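Side-chain contacts in PfkB (Polaromonas sp. JS666, PDB 4DU5), which belongs to the pfkB family of carbohydrate kinases and probably transfers a phosphate group from ATP to a sugar or related substrate: residues 76-81 and 147-152; 175-180 and 209-214. One frame throughout, in Å; residues are numbered along the deposited sequence.

Contact 1 of 2, residues 76-81 and 147-152; sequences GWASRL and EAWLLS
Trp149 sets CZ3 and CH2 of its six-membered ring obliquely against the strand 76-81, overlapping Ala78 and the backbone on the N-terminal side of it. Trp149 CZ3 lies 3.9 Å from Ala78 CB, and Trp149 CH2 sits 4.0 Å from the same methyl. Beyond the methyl, Trp149 CH2 also approaches main-chain atoms, with Trp77 O at 4.1 Å and Gly76 C at 4.2 Å. The indole reaches this far because CG is anti to the backbone N (chi1 177°), which carries the ring out from the short helix 147-150 to the strand.

Strand alternation sorts the partners. Ala78 points its small methyl toward the indole, and a beta carbon at Gly76 would point the same way and come close to Trp149 CZ2, so two small residues suit a strand face that must admit a bulky ring. Trp77 points away, its indole packing on Val104 and on Met94 of helix 85-95. Its NE1 donates to Gly33 O, a carbonyl that also accepts a hydrogen bond from Ser79 OG. The ring of Trp149 is further stacked with His103 of strand 100-106, so one large side chain bridges neighbouring strands of the central sheet in this ribokinase-like alpha/beta fold.

Just before strand 153-159, Ser152 OG donates to Trp149 O at 2.8 Å. The donor is tilted 25° from the carbonyl plane, and the bond ties Ser152 to the residue that bears the ring. Between the two segments themselves the chemistry is van der Waals, aromatic carbons against a methyl and peptide atoms; its hold therefore depends on fit and burial more than on bond direction.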
# COMPACT_ATOMS: atom_id res chain seq x y z
N GLY A 76 13.81 -22.64 7.80
CA GLY A 76 12.86 -22.56 6.71
C GLY A 76 11.65 -21.75 7.10
O GLY A 76 11.07 -21.98 8.18
N TRP A 77 11.25 -20.82 6.22
CA TRP A 77 10.08 -19.98 6.42
C TRP A 77 8.94 -20.31 5.47
O TRP A 77 9.16 -20.52 4.28
CB TRP A 77 10.48 -18.54 6.23
CG TRP A 77 9.35 -17.54 6.26
CD1 TRP A 77 8.29 -17.50 7.14
CD2 TRP A 77 9.19 -16.41 5.39
NE1 TRP A 77 7.48 -16.43 6.85
CE2 TRP A 77 8.01 -15.75 5.78
CE3 TRP A 77 9.93 -15.91 4.31
CZ2 TRP A 77 7.56 -14.61 5.14
CZ3 TRP A 77 9.48 -14.80 3.66
CH2 TRP A 77 8.31 -14.14 4.08
N ALA A 78 7.72 -20.34 5.99
CA ALA A 78 6.56 -20.60 5.17
C ALA A 78 5.63 -19.38 5.16
O ALA A 78 5.24 -18.87 6.22
CB ALA A 78 5.83 -21.80 5.69
N SER A 79 5.27 -18.91 3.97
CA SER A 79 4.41 -17.73 3.84
C SER A 79 3.80 -17.57 2.41
O SER A 79 4.06 -18.37 1.49
CB SER A 79 5.20 -16.47 4.25
OG SER A 79 4.36 -15.47 4.78
N ARG A 80 2.96 -16.55 2.24
CA ARG A 80 2.48 -16.16 0.93
C ARG A 80 2.89 -14.72 0.78
O ARG A 80 2.98 -14.01 1.77
CB ARG A 80 0.95 -16.24 0.83
CG ARG A 80 0.29 -17.60 1.14
CD ARG A 80 -1.16 -17.57 0.69
NE ARG A 80 -1.18 -17.67 -0.76
CZ ARG A 80 -1.31 -18.81 -1.43
NH1 ARG A 80 -1.49 -19.94 -0.77
NH2 ARG A 80 -1.27 -18.83 -2.74
N LEU A 81 3.13 -14.31 -0.47
CA LEU A 81 3.39 -12.92 -0.84
C LEU A 81 2.81 -12.68 -2.23
O LEU A 81 2.67 -13.61 -3.01
CB LEU A 81 4.89 -12.69 -0.95
CG LEU A 81 5.82 -12.83 0.25
CD1 LEU A 81 7.26 -12.89 -0.24
CD2 LEU A 81 5.58 -11.66 1.23
N GLU A 147 3.20 -31.24 5.01
CA GLU A 147 3.54 -32.11 6.15
C GLU A 147 4.94 -32.73 6.12
O GLU A 147 5.71 -32.51 7.03
CB GLU A 147 2.45 -33.15 6.40
CG GLU A 147 1.10 -32.49 6.75
CD GLU A 147 -0.02 -33.49 7.04
OE1 GLU A 147 0.25 -34.71 6.93
OE2 GLU A 147 -1.16 -33.06 7.38
N ALA A 148 5.28 -33.45 5.07
CA ALA A 148 6.64 -34.01 4.99
C ALA A 148 7.72 -32.97 5.27
O ALA A 148 8.75 -33.28 5.92
CB ALA A 148 6.90 -34.69 3.61
N TRP A 149 7.49 -31.74 4.78
CA TRP A 149 8.48 -30.66 4.84
C TRP A 149 8.68 -30.13 6.26
O TRP A 149 9.81 -29.85 6.68
CB TRP A 149 8.07 -29.52 3.92
CG TRP A 149 8.99 -28.37 3.96
CD1 TRP A 149 10.26 -28.31 3.46
CD2 TRP A 149 8.72 -27.10 4.53
NE1 TRP A 149 10.81 -27.08 3.70
CE2 TRP A 149 9.89 -26.31 4.36
CE3 TRP A 149 7.62 -26.54 5.17
CZ2 TRP A 149 9.97 -24.99 4.79
CZ3 TRP A 149 7.71 -25.21 5.62
CH2 TRP A 149 8.87 -24.46 5.43
N LEU A 150 7.57 -29.98 6.96
CA LEU A 150 7.53 -29.54 8.31
C LEU A 150 8.37 -30.49 9.17
O LEU A 150 9.39 -30.09 9.79
CB LEU A 150 6.08 -29.61 8.77
CG LEU A 150 5.52 -28.58 9.74
CD1 LEU A 150 4.19 -29.08 10.31
CD2 LEU A 150 6.54 -28.30 10.81
N LEU A 151 7.95 -31.76 9.18
CA LEU A 151 8.59 -32.82 9.92
C LEU A 151 10.09 -32.95 9.64
O LEU A 151 10.79 -33.66 10.35
CB LEU A 151 7.87 -34.12 9.61
CG LEU A 151 6.61 -34.51 10.43
CD1 LEU A 151 5.78 -33.34 10.98
CD2 LEU A 151 5.72 -35.47 9.61
N SER A 152 10.60 -32.26 8.62
CA SER A 152 12.00 -32.41 8.25
C SER A 152 12.90 -31.41 8.97
O SER A 152 14.11 -31.30 8.69
CB SER A 152 12.16 -32.31 6.72
OG SER A 152 12.37 -30.99 6.26

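Contact 2 of 2, residues 175-180 and 209-214; sequences KTMDLM and NDLATR
Arg214 NE donates to Asp178 OD1 across the interface at 2.9 Å, while NH1 of the same guanidinium reaches back to Asp210 OD2 at 2.8 Å. The three residues form a salt-bridge network between helices 169-182 and 201-212, which pack against the parallel part of the central sheet in successive beta-alpha-beta units. Asp178 meets the guanidinium at its edge, but the bond is bent, with an N-H...O angle of 134°. The two planar groups stand 44° apart, and OD1 is approached from above the carboxylate plane. Arginine suits this place because its NE and NH1 can serve carboxylates on two different helices. With an alanine here the guanidinium is gone, and Asp178 would probably lose its mate across the interface, with Asp210 left relying on a long, weak pair to Arg174.

Beneath the charges the contact is apolar. CB of Arg214 lies 3.6 Å from Met177 CB, so the foot of the arginine packs on the helix while its extended chain, from CG to NE, carries the charge outward. Met177, a selenomethionine, is buried against Leu156 and Val187 of the sheet, where a flexible, unbranched chain suits the filling. Its side chain crosses that of Leu211 at about a right angle, with Met177 SE 3.7 Å from Leu211 CD2; the bend at chi3 (-134°) sets Met177 CE 3.8 Å from the same methyl.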
# COMPACT_ATOMS: atom_id res chain seq x y z
N LYS A 175 -2.97 -26.72 13.83
CA LYS A 175 -2.61 -27.96 13.16
C LYS A 175 -1.10 -28.13 12.99
O LYS A 175 -0.55 -29.22 13.12
CB LYS A 175 -3.30 -28.07 11.80
CG LYS A 175 -3.72 -29.50 11.44
CD LYS A 175 -5.19 -29.78 11.94
CE LYS A 175 -5.42 -31.27 12.29
NZ LYS A 175 -4.60 -32.19 11.43
N THR A 176 -0.45 -27.03 12.65
CA THR A 176 1.01 -26.98 12.56
C THR A 176 1.69 -27.51 13.84
O THR A 176 2.58 -28.35 13.78
CB THR A 176 1.46 -25.53 12.18
OG1 THR A 176 1.69 -25.47 10.77
CG2 THR A 176 2.70 -25.14 12.87
N MSE A 177 1.23 -27.04 15.00
CA MSE A 177 1.76 -27.47 16.28
C MSE A 177 1.47 -28.96 16.56
O MSE A 177 2.42 -29.73 16.74
CB MSE A 177 1.27 -26.55 17.40
CG MSE A 177 1.95 -25.19 17.35
SE MSE A 177 1.07 -23.67 18.28
CE MSE A 177 1.22 -22.33 16.88
N ASP A 178 0.18 -29.33 16.55
CA ASP A 178 -0.30 -30.72 16.68
C ASP A 178 0.60 -31.71 15.96
O ASP A 178 1.04 -32.72 16.53
CB ASP A 178 -1.73 -30.85 16.14
CG ASP A 178 -2.81 -30.32 17.10
OD1 ASP A 178 -2.49 -30.02 18.27
OD2 ASP A 178 -3.99 -30.21 16.72
N LEU A 179 0.88 -31.41 14.71
CA LEU A 179 1.61 -32.28 13.83
C LEU A 179 3.00 -32.49 14.39
O LEU A 179 3.46 -33.63 14.57
CB LEU A 179 1.68 -31.62 12.45
CG LEU A 179 1.20 -32.24 11.13
CD1 LEU A 179 0.50 -33.59 11.26
CD2 LEU A 179 0.31 -31.22 10.44
N MSE A 180 3.67 -31.38 14.68
CA MSE A 180 5.05 -31.37 15.13
C MSE A 180 5.24 -32.06 16.49
O MSE A 180 6.31 -32.65 16.76
CB MSE A 180 5.50 -29.93 15.19
CG MSE A 180 6.98 -29.75 15.05
SE MSE A 180 7.41 -30.30 13.26
CE MSE A 180 9.24 -29.61 13.13
N ASN A 209 -3.98 -18.88 24.87
CA ASN A 209 -3.90 -19.97 25.87
C ASN A 209 -4.24 -21.37 25.41
O ASN A 209 -3.88 -22.33 26.06
CB ASN A 209 -4.72 -19.68 27.13
CG ASN A 209 -4.12 -18.59 28.01
OD1 ASN A 209 -2.94 -18.28 27.94
ND2 ASN A 209 -4.96 -18.02 28.86
N ASP A 210 -4.95 -21.51 24.30
CA ASP A 210 -5.30 -22.85 23.82
C ASP A 210 -4.16 -23.34 22.96
O ASP A 210 -3.85 -24.53 22.92
CB ASP A 210 -6.65 -22.84 23.06
CG ASP A 210 -6.90 -24.14 22.25
OD1 ASP A 210 -7.25 -25.18 22.86
OD2 ASP A 210 -6.73 -24.10 20.98
N LEU A 211 -3.52 -22.40 22.27
CA LEU A 211 -2.29 -22.70 21.56
C LEU A 211 -1.20 -23.16 22.55
O LEU A 211 -0.36 -24.01 22.23
CB LEU A 211 -1.85 -21.47 20.76
CG LEU A 211 -2.68 -21.10 19.54
CD1 LEU A 211 -2.63 -19.59 19.25
CD2 LEU A 211 -2.23 -21.89 18.33
N ALA A 212 -1.23 -22.62 23.76
CA ALA A 212 -0.23 -22.95 24.77
C ALA A 212 -0.27 -24.43 25.07
O ALA A 212 0.75 -25.02 25.37
CB ALA A 212 -0.46 -22.14 26.04
N THR A 213 -1.46 -25.00 24.96
CA THR A 213 -1.72 -26.46 24.95
C THR A 213 -0.87 -27.29 23.97
O THR A 213 -0.88 -28.51 24.03
CB THR A 213 -3.26 -26.69 24.69
OG1 THR A 213 -4.02 -26.46 25.89
CG2 THR A 213 -3.58 -28.09 24.10
N ARG A 214 -0.10 -26.68 23.09
CA ARG A 214 0.54 -27.44 22.02
C ARG A 214 2.06 -27.20 21.93
O ARG A 214 2.75 -27.67 21.00
CB ARG A 214 -0.15 -27.14 20.67
CG ARG A 214 -1.56 -27.68 20.53
CD ARG A 214 -2.39 -26.99 19.40
NE ARG A 214 -3.71 -27.63 19.24
CZ ARG A 214 -4.83 -27.20 19.82
NH1 ARG A 214 -4.83 -26.10 20.57
NH2 ARG A 214 -5.98 -27.86 19.65

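In the fold
From the N terminus, strand 75-81 opens the loop that contact 1 closes; the chain passes through helix 85-95, strand 100-106 and two strands of the smaller sheet before helix 147-150 returns to the central sheet. Strand 153-159 then leads into helix 169-182, where contact 2 opens. That second loop, through strand 186-190, is shorter and closes at 209-214. The two loops follow in series, neither enclosing nor crossing the other, and their contact centres lie about 16 Å apart. They nevertheless touch: Leu150 and Leu151 pack on Met180, and Glu147 on Leu179, joining strand 75-81, helix 147-150 and the helices 169-182 and 201-212 in one continuous chain of packing.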